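Local coordinates for protein valine-pyruvate aminotransferase (Salmonella typhimurium, PDB 3G7Q) that probably transfers the amino group of valine to pyruvate with the help of pyridoxal 5'-phosphate, giving alanine and 3-methyl-2-oxobutanoate, at residues A[323-328]-A[405-410]; A[350-355]-A[383-388]; A[66-71]-A[283-288]. All coordinates share one frame; numbering follows the deposited sequence. Where two conformers were deposited one is given.

Interaction 1 (A[323-328]-A[405-410])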
loop_
_atom_site.group_PDB
_atom_site.type_symbol
_atom_site.label_atom_id
_atom_site.label_comp_id
_atom_site.label_asym_id
_atom_site.label_seq_id
_atom_site.Cartn_x
_atom_site.Cartn_y
_atom_site.Cartn_z
ATOM N N ARG A 323 12.557 34.728 14.746
ATOM C CA ARG A 323 12.382 36.075 15.297
ATOM C C ARG A 323 13.671 36.915 15.368
ATOM O O ARG A 323 13.601 38.156 15.437
ATOM C CB ARG A 323 11.671 35.973 16.640
ATOM C CG ARG A 323 10.204 35.558 16.489
ATOM C CD ARG A 323 9.386 36.714 15.992
ATOM N NE ARG A 323 7.972 36.389 15.702
ATOM C CZ ARG A 323 7.350 36.481 14.533
ATOM N NH1 ARG A 323 7.977 36.921 13.443
ATOM N NH2 ARG A 323 6.053 36.172 14.478
ATOM N N ARG A 324 14.837 36.283 15.313
ATOM C CA ARG A 324 16.090 37.055 15.215
ATOM C C ARG A 324 16.198 37.727 13.870
ATOM O O ARG A 324 16.883 38.729 13.745
ATOM C CB ARG A 324 17.303 36.189 15.451
ATOM C CG ARG A 324 17.463 35.858 16.933
ATOM C CD ARG A 324 18.805 35.298 17.280
ATOM N NE ARG A 324 18.931 33.897 16.975
ATOM C CZ ARG A 324 19.721 33.372 16.040
ATOM N NH1 ARG A 324 20.523 34.109 15.261
ATOM N NH2 ARG A 324 19.721 32.059 15.909
ATOM N N TYR A 325 15.505 37.183 12.869
ATOM C CA TYR A 325 15.578 37.699 11.479
ATOM C C TYR A 325 14.342 38.394 10.970
ATOM O O TYR A 325 14.452 39.254 10.074
ATOM C CB TYR A 325 15.905 36.537 10.527
ATOM C CG TYR A 325 17.304 35.995 10.687
ATOM C CD1 TYR A 325 18.363 36.573 10.003
ATOM C CD2 TYR A 325 17.583 34.914 11.559
ATOM C CE1 TYR A 325 19.643 36.101 10.152
ATOM C CE2 TYR A 325 18.873 34.465 11.733
ATOM C CZ TYR A 325 19.899 35.051 10.999
ATOM O OH TYR A 325 21.202 34.615 11.120
ATOM N N LEU A 326 13.164 38.005 11.479
ATOM C CA LEU A 326 11.884 38.506 10.975
ATOM C C LEU A 326 10.921 38.800 12.100
ATOM O O LEU A 326 10.635 37.903 12.886
ATOM C CB LEU A 326 11.268 37.423 10.083
ATOM C CG LEU A 326 11.923 37.142 8.720
ATOM C CD1 LEU A 326 11.509 35.731 8.176
ATOM C CD2 LEU A 326 11.581 38.210 7.722
ATOM N N SER A 327 10.417 40.032 12.174
ATOM C CA SER A 327 9.402 40.398 13.183
ATOM C C SER A 327 8.012 40.144 12.645
ATOM O O SER A 327 7.848 39.703 11.524
ATOM C CB SER A 327 9.499 41.877 13.540
ATOM O OG SER A 327 8.938 42.684 12.535
ATOM N N GLU A 328 7.010 40.414 13.478
ATOM C CA GLU A 328 5.615 40.318 13.094
ATOM C C GLU A 328 5.252 41.224 11.913
ATOM O O GLU A 328 4.246 40.975 11.251
ATOM C CB GLU A 328 4.683 40.640 14.267
ATOM C CG GLU A 328 4.552 42.094 14.643
ATOM C CD GLU A 328 5.726 42.638 15.451
ATOM O OE1 GLU A 328 6.686 41.892 15.770
ATOM O OE2 GLU A 328 5.650 43.825 15.774
ATOM N N ILE A 405 18.433 33.360 4.602
ATOM C CA ILE A 405 18.170 33.551 3.167
ATOM C C ILE A 405 16.712 34.011 2.981
ATOM O O ILE A 405 16.440 34.961 2.231
ATOM C CB ILE A 405 18.482 32.266 2.381
ATOM C CG1 ILE A 405 20.017 32.069 2.308
ATOM C CG2 ILE A 405 17.868 32.290 0.977
ATOM C CD1 ILE A 405 20.434 30.715 1.766
ATOM N N LEU A 406 15.796 33.355 3.673
ATOM C CA LEU A 406 14.389 33.763 3.637
ATOM C C LEU A 406 14.230 35.242 3.972
ATOM O O LEU A 406 13.574 35.982 3.248
ATOM C CB LEU A 406 13.537 32.914 4.598
ATOM C CG LEU A 406 12.050 33.308 4.777
ATOM C CD1 LEU A 406 11.250 33.197 3.483
ATOM C CD2 LEU A 406 11.359 32.490 5.920
ATOM N N ALA A 407 14.811 35.681 5.085
ATOM C CA ALA A 407 14.708 37.075 5.488
ATOM C C ALA A 407 15.299 37.998 4.442
ATOM O O ALA A 407 14.779 39.088 4.205
ATOM C CB ALA A 407 15.362 37.285 6.873
ATOM N N GLU A 408 16.410 37.602 3.825
ATOM C CA GLU A 408 16.982 38.427 2.756
ATOM C C GLU A 408 16.032 38.580 1.562
ATOM O O GLU A 408 15.920 39.658 1.003
ATOM C CB GLU A 408 18.312 37.850 2.280
ATOM C CG GLU A 408 19.443 38.027 3.285
ATOM C CD GLU A 408 20.701 37.277 2.907
ATOM O OE1 GLU A 408 20.739 36.691 1.826
ATOM O OE2 GLU A 408 21.660 37.282 3.692
ATOM N N GLU A 409 15.344 37.500 1.205
ATOM C CA GLU A 409 14.405 37.505 0.068
ATOM C C GLU A 409 13.118 38.262 0.394
ATOM O O GLU A 409 12.573 38.925 -0.479
ATOM C CB GLU A 409 14.142 36.072 -0.411
ATOM C CG GLU A 409 15.389 35.430 -1.018
ATOM C CD GLU A 409 16.027 36.266 -2.102
ATOM O OE1 GLU A 409 15.305 36.801 -2.992
ATOM O OE2 GLU A 409 17.269 36.416 -2.066
ATOM N N ILE A 410 12.634 38.148 1.627
ATOM C CA ILE A 410 11.486 38.927 2.072
ATOM C C ILE A 410 11.858 40.420 2.015
ATOM O O ILE A 410 11.110 41.227 1.474
ATOM C CB ILE A 410 11.013 38.530 3.482
ATOM C CG1 ILE A 410 10.427 37.103 3.522
ATOM C CG2 ILE A 410 9.982 39.527 4.035
ATOM C CD1 ILE A 410 9.216 36.867 2.662
#
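The branched end of Leu-326 lies on residues 405-410 of helix 396-416. CG and CD2 meet Ala-407, and CD1 meets Leu-406. CG of Leu-326 is 3.9 Å from CB of Ala-407. CD1 of Leu-326 reaches CD2 of Leu-406 at 4.0 Å, and the two leucine side chains cross at about a right angle. This is the tight part of the contact, and Leu-326 is buried in it. The small methyl of Ala-407 lets the two backbones come close, with the CA atoms of Tyr-325 and Ala-407 6.1 Å apart. Phe-346 also touches Leu-406. In fold terms, the C-terminal part of the long helix 299-325 and the loop after it are here set against the last helix of an aspartate-aminotransferase-like chain. The other side is looser and partly open to solvent. Tyr-325 buries far less against the helix than Leu-326 does. It touches through CB, 3.8 Å from CB of Ala-407. Its CG is anti to the carbonyl carbon (chi1 -69°), which carries the ring along helix 396-416 past Val-403 and Lys-404 toward Glu-400. There its hydroxyl bonds to Glu-400, which also forms a salt bridge with Arg-324. From the helix, NH1 of Arg-323 reaches on to the loop and donates to O of Leu-326 at 2.9 Å; it also bonds O of Cys-331. The Leu-326 oxygen lies in the guanidinium plane, but the donor stands above the carbonyl plane.

Interaction 2 (A[350-355]-A[383-388])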
loop_
_atom_site.group_PDB
_atom_site.type_symbol
_atom_site.label_atom_id
_atom_site.label_comp_id
_atom_site.label_asym_id
_atom_site.label_seq_id
_atom_site.Cartn_x
_atom_site.Cartn_y
_atom_site.Cartn_z
ATOM N N PRO A 350 4.340 41.823 -1.019
ATOM C CA PRO A 350 3.959 42.370 -2.330
ATOM C C PRO A 350 4.297 41.515 -3.560
ATOM O O PRO A 350 4.233 42.009 -4.691
ATOM C CB PRO A 350 4.716 43.717 -2.373
ATOM C CG PRO A 350 5.878 43.504 -1.538
ATOM C CD PRO A 350 5.571 42.432 -0.518
ATOM N N ILE A 351 4.674 40.263 -3.330
ATOM C CA ILE A 351 4.865 39.275 -4.358
ATOM C C ILE A 351 4.193 38.014 -3.833
ATOM O O ILE A 351 3.900 37.932 -2.642
ATOM C CB ILE A 351 6.365 38.954 -4.688
ATOM C CG1 ILE A 351 7.122 38.327 -3.511
ATOM C CG2 ILE A 351 7.087 40.217 -5.267
ATOM C CD1 ILE A 351 8.480 37.779 -3.932
ATOM N N THR A 352 3.939 37.054 -4.719
ATOM C CA THR A 352 3.359 35.780 -4.255
ATOM C C THR A 352 4.424 34.848 -3.694
ATOM O O THR A 352 5.606 34.956 -4.011
ATOM C CB THR A 352 2.662 35.036 -5.383
ATOM O OG1 THR A 352 3.645 34.591 -6.323
ATOM C CG2 THR A 352 1.620 35.915 -6.079
ATOM N N THR A 353 4.004 33.873 -2.892
ATOM C CA THR A 353 4.955 32.905 -2.374
ATOM C C THR A 353 5.328 31.870 -3.439
ATOM O O THR A 353 6.297 31.122 -3.256
ATOM C CB THR A 353 4.495 32.285 -1.034
ATOM O OG1 THR A 353 3.175 31.802 -1.154
ATOM C CG2 THR A 353 4.547 33.338 0.094
ATOM N N GLU A 354 4.579 31.814 -4.553
ATOM C CA GLU A 354 5.051 31.033 -5.695
ATOM C C GLU A 354 6.345 31.686 -6.227
ATOM O O GLU A 354 7.334 31.004 -6.535
ATOM C CB GLU A 354 4.001 30.965 -6.801
ATOM C CG GLU A 354 2.799 30.038 -6.490
ATOM C CD GLU A 354 1.741 30.587 -5.541
ATOM O OE1 GLU A 354 1.627 31.801 -5.268
ATOM O OE2 GLU A 354 0.999 29.744 -5.024
ATOM N N LEU A 355 6.343 33.001 -6.339
ATOM C CA LEU A 355 7.545 33.702 -6.811
ATOM C C LEU A 355 8.663 33.629 -5.767
ATOM O O LEU A 355 9.812 33.352 -6.098
ATOM C CB LEU A 355 7.245 35.144 -7.201
ATOM C CG LEU A 355 8.444 35.941 -7.734
ATOM C CD1 LEU A 355 9.189 35.234 -8.916
ATOM C CD2 LEU A 355 7.971 37.334 -8.158
ATOM N N HIS A 383 -4.714 35.869 0.401
ATOM C CA HIS A 383 -4.024 35.254 1.535
ATOM C C HIS A 383 -3.309 33.946 1.218
ATOM O O HIS A 383 -2.205 33.706 1.720
ATOM C CB HIS A 383 -5.052 34.986 2.631
ATOM C CG HIS A 383 -4.484 34.334 3.858
ATOM N ND1 HIS A 383 -3.876 35.054 4.861
ATOM C CD2 HIS A 383 -4.513 33.045 4.282
ATOM C CE1 HIS A 383 -3.511 34.225 5.828
ATOM N NE2 HIS A 383 -3.887 33.002 5.503
ATOM N N THR A 384 -3.899 33.094 0.388
ATOM C CA THR A 384 -3.282 31.801 0.071
ATOM C C THR A 384 -1.935 31.967 -0.622
ATOM O O THR A 384 -1.108 31.069 -0.581
ATOM C CB THR A 384 -4.188 30.900 -0.780
ATOM O OG1 THR A 384 -4.308 31.395 -2.122
ATOM C CG2 THR A 384 -5.584 30.778 -0.122
ATOM N N HIS A 385 -1.720 33.125 -1.237
ATOM C CA HIS A 385 -0.456 33.413 -1.918
ATOM C C HIS A 385 0.542 34.169 -1.047
ATOM O O HIS A 385 1.542 34.690 -1.549
ATOM C CB HIS A 385 -0.767 34.201 -3.197
ATOM C CG HIS A 385 -1.543 33.401 -4.177
ATOM N ND1 HIS A 385 -0.943 32.418 -4.933
ATOM C CD2 HIS A 385 -2.860 33.367 -4.480
ATOM C CE1 HIS A 385 -1.854 31.840 -5.695
ATOM N NE2 HIS A 385 -3.029 32.392 -5.436
ATOM N N GLN A 386 0.293 34.232 0.256
ATOM C CA GLN A 386 1.176 34.934 1.169
ATOM C C GLN A 386 1.744 34.004 2.240
ATOM O O GLN A 386 2.420 34.474 3.138
ATOM C CB GLN A 386 0.411 36.072 1.846
ATOM C CG GLN A 386 -0.094 37.096 0.866
ATOM C CD GLN A 386 -0.972 38.179 1.470
ATOM O OE1 GLN A 386 -1.153 38.298 2.693
ATOM N NE2 GLN A 386 -1.534 38.988 0.589
ATOM N N CYS A 387 1.494 32.693 2.123
ATOM C CA CYS A 387 1.930 31.730 3.132
ATOM C C CYS A 387 2.866 30.682 2.569
ATOM O O CYS A 387 2.866 30.414 1.359
ATOM C CB CYS A 387 0.729 31.013 3.752
ATOM S SG CYS A 387 -0.512 32.032 4.576
HETATM N N MSE A 388 3.659 30.092 3.455
HETATM C CA MSE A 388 4.518 28.972 3.126
HETATM C C MSE A 388 4.595 28.023 4.295
HETATM O O MSE A 388 4.472 28.431 5.446
HETATM C CB MSE A 388 5.944 29.416 2.794
HETATM C CG MSE A 388 6.027 30.342 1.587
HETATM SE SE MSE A 388 7.839 30.422 0.844
HETATM C CE MSE A 388 7.426 28.800 0.033
HETATM O O HOH W 1 1.421 30.032 -2.367
#
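Thr-353, at the start of helix 353-362, fits against the turn 383-386 and the first residues of strand 387-391. Its neighbour Thr-352 is the N-cap, with OG1 accepting from N of Leu-355. In this aspartate-aminotransferase-like fold the contact sets a helix start beside a strand of the six-stranded mixed sheet. The backbone N of Thr-353 donates to O of His-385 at 2.9 Å. The side chain of Thr-353 points at the turn and the start of the strand. Its CB lies 3.6 Å from CG of Met-388, a selenomethionine. The CG2 branch of Thr-353 packs on the backbone C of Gln-386 at 3.6 Å. OG1 of Thr-353, set between the backbone N and the carbonyl carbon (chi1 51°), donates to O of Cys-387 at 2.9 Å. The same hydroxyl accepts from a water, which also donates to OE2 of Glu-354 and, at longer range, to O of Thr-384. The water thus links the buried hydroxyl to the more exposed carboxylate. Glu-354 bends at chi2 (78°) to bring that carboxylate to His-385, whose ring stacks on His-371. The carboxylate and imidazole planes are 59° apart. ND1 of His-385 donates almost straight to OE1 of Glu-354 at 2.7 Å, on its syn side but tilted well out of the carboxylate plane, while OE1 stays close to the ring plane.

Interaction 3 (A[66-71]-A[283-288])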
loop_
_atom_site.group_PDB
_atom_site.type_symbol
_atom_site.label_atom_id
_atom_site.label_comp_id
_atom_site.label_asym_id
_atom_site.label_seq_id
_atom_site.Cartn_x
_atom_site.Cartn_y
_atom_site.Cartn_z
ATOM N N ASP A 66 9.032 -13.832 12.142
ATOM C CA ASP A 66 7.604 -14.181 12.091
ATOM C C ASP A 66 6.801 -13.100 11.345
ATOM O O ASP A 66 5.899 -13.402 10.565
ATOM C CB ASP A 66 7.007 -14.324 13.483
ATOM C CG ASP A 66 7.419 -15.588 14.206
ATOM O OD1 ASP A 66 7.977 -16.519 13.590
ATOM O OD2 ASP A 66 7.149 -15.646 15.431
ATOM N N ALA A 67 7.154 -11.861 11.595
ATOM C CA ALA A 67 6.487 -10.704 10.997
ATOM C C ALA A 67 6.670 -10.654 9.469
ATOM O O ALA A 67 5.755 -10.296 8.735
ATOM C CB ALA A 67 7.030 -9.435 11.625
ATOM N N LEU A 68 7.853 -11.022 8.995
ATOM C CA LEU A 68 8.147 -10.946 7.569
ATOM C C LEU A 68 7.805 -12.207 6.810
ATOM O O LEU A 68 7.426 -12.146 5.635
ATOM C CB LEU A 68 9.633 -10.593 7.383
ATOM C CG LEU A 68 10.042 -9.210 7.890
ATOM C CD1 LEU A 68 11.538 -9.114 8.145
ATOM C CD2 LEU A 68 9.587 -8.132 6.922
ATOM N N CYS A 69 7.942 -13.361 7.464
ATOM C CA CYS A 69 7.743 -14.641 6.814
ATOM C C CYS A 69 6.327 -15.208 6.856
ATOM O O CYS A 69 6.089 -16.256 6.270
ATOM C CB CYS A 69 8.727 -15.666 7.378
ATOM S SG CYS A 69 10.460 -15.124 7.089
ATOM N N ASN A 70 5.421 -14.510 7.538
ATOM C CA ASN A 70 4.003 -14.896 7.621
ATOM C C ASN A 70 3.104 -13.783 7.116
ATOM O O ASN A 70 3.339 -12.614 7.423
ATOM C CB ASN A 70 3.658 -15.241 9.043
ATOM C CG ASN A 70 4.344 -16.497 9.492
ATOM O OD1 ASN A 70 5.211 -16.478 10.362
ATOM N ND2 ASN A 70 3.975 -17.604 8.875
ATOM N N TYR A 71 2.087 -14.138 6.327
ATOM C CA TYR A 71 1.163 -13.130 5.772
ATOM C C TYR A 71 0.429 -12.421 6.905
ATOM O O TYR A 71 0.245 -11.198 6.861
ATOM C CB TYR A 71 0.155 -13.744 4.790
ATOM C CG TYR A 71 -0.773 -12.718 4.153
ATOM N N GLY A 283 2.625 -3.864 5.782
ATOM C CA GLY A 283 3.588 -4.977 5.894
ATOM C C GLY A 283 3.578 -5.461 7.352
ATOM O O GLY A 283 2.895 -4.890 8.198
ATOM N N GLY A 284 4.342 -6.496 7.654
ATOM C CA GLY A 284 4.337 -7.085 8.978
ATOM C C GLY A 284 5.160 -6.437 10.073
ATOM O O GLY A 284 4.813 -6.572 11.247
HETATM N N MSE A 285 6.206 -5.710 9.721
HETATM C CA MSE A 285 7.127 -5.207 10.727
HETATM C C MSE A 285 6.498 -4.106 11.625
HETATM O O MSE A 285 6.643 -4.144 12.848
HETATM C CB MSE A 285 8.399 -4.739 10.046
HETATM C CG MSE A 285 9.598 -4.830 10.913
HETATM SE SE MSE A 285 10.047 -6.682 11.414
HETATM C CE MSE A 285 10.677 -6.087 12.893
ATOM N N GLY A 286 5.770 -3.177 11.006
ATOM C CA GLY A 286 5.066 -2.101 11.738
ATOM C C GLY A 286 4.103 -2.652 12.773
ATOM O O GLY A 286 4.253 -2.356 13.964
ATOM N N PRO A 287 3.099 -3.426 12.332
ATOM C CA PRO A 287 2.198 -4.041 13.294
ATOM C C PRO A 287 2.894 -4.834 14.399
ATOM O O PRO A 287 2.464 -4.746 15.560
ATOM C CB PRO A 287 1.326 -4.957 12.434
ATOM C CG PRO A 287 1.373 -4.351 11.071
ATOM C CD PRO A 287 2.706 -3.711 10.941
ATOM N N ALA A 288 3.960 -5.574 14.071
ATOM C CA ALA A 288 4.657 -6.376 15.076
ATOM C C ALA A 288 5.334 -5.474 16.102
ATOM O O ALA A 288 5.265 -5.728 17.318
ATOM C CB ALA A 288 5.679 -7.348 14.418
#
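Ala-67 on helix 63-69 faces Gly-284, Met-285 and Ala-288 around the start of helix 285-295, at the dimer interface of this aspartate-aminotransferase-like fold. Small residues meet here, with Leu-68 and the selenomethionine Met-285 at their side.

The apolar contacts centre on the methyl of Ala-67. CB of Ala-67 lies 3.7 Å from CB of Ala-288, so two methyls meet directly. Ala-288 stands one turn after Gly-284, and its N bonds back to O of Gly-284. The same Ala-67 methyl, CB, is 4.1 Å from SE of Met-285. This selenomethionine starts with CG anti to the backbone N (chi1 -152°). It then bends at chi2 and chi3, which brings the selenium against both Ala-67 and Leu-68. CG of Leu-68 is 4.3 Å from SE of Met-285. Helix 45-61 adds to this layer, with Leu-55 and Met-58 touching Met-285, and Met-58 also touching Ala-288.

The second subunit adds both packing and polar contacts. Leu-55 of the second subunit packs on Leu-68. The backbones of Leu-68 and Gly-284 both form hydrogen bonds to the second subunit, so the partner chain also takes hold at this place.

The backbone contact within the chain is of a weaker kind. At Gly-284 the absence of a side chain lets the main chain lie directly against helix 63-69. The CA atoms of Ala-67 and Gly-284 are only 4.7 Å apart. CA of Gly-284 points a hydrogen at O of Ala-67, 3.5 Å away, and the C-H...O angle is a nearly straight 171°.

How the interactions relate
Following the chain from the N terminus, helix 63-69 comes first. Interaction 3 closes a loop of 211 residues, which holds the whole seven-stranded mixed sheet, when helix 285-295 returns to it. Helix 299-325 follows directly and opens interaction 1. Before that contact closes, the chain passes through helix 353-362 and strand 387-391, which interaction 2 ties together across a loop of 27 residues. Interaction 1 closes when helix 396-416 returns to the C-terminal part of helix 299-325. Interaction 2 is thus nested within interaction 1, and interaction 3 precedes both in series. Interactions 1 and 2 have centres about 15 Å apart. Interaction 3 lies on the opposite side of the chain's centre.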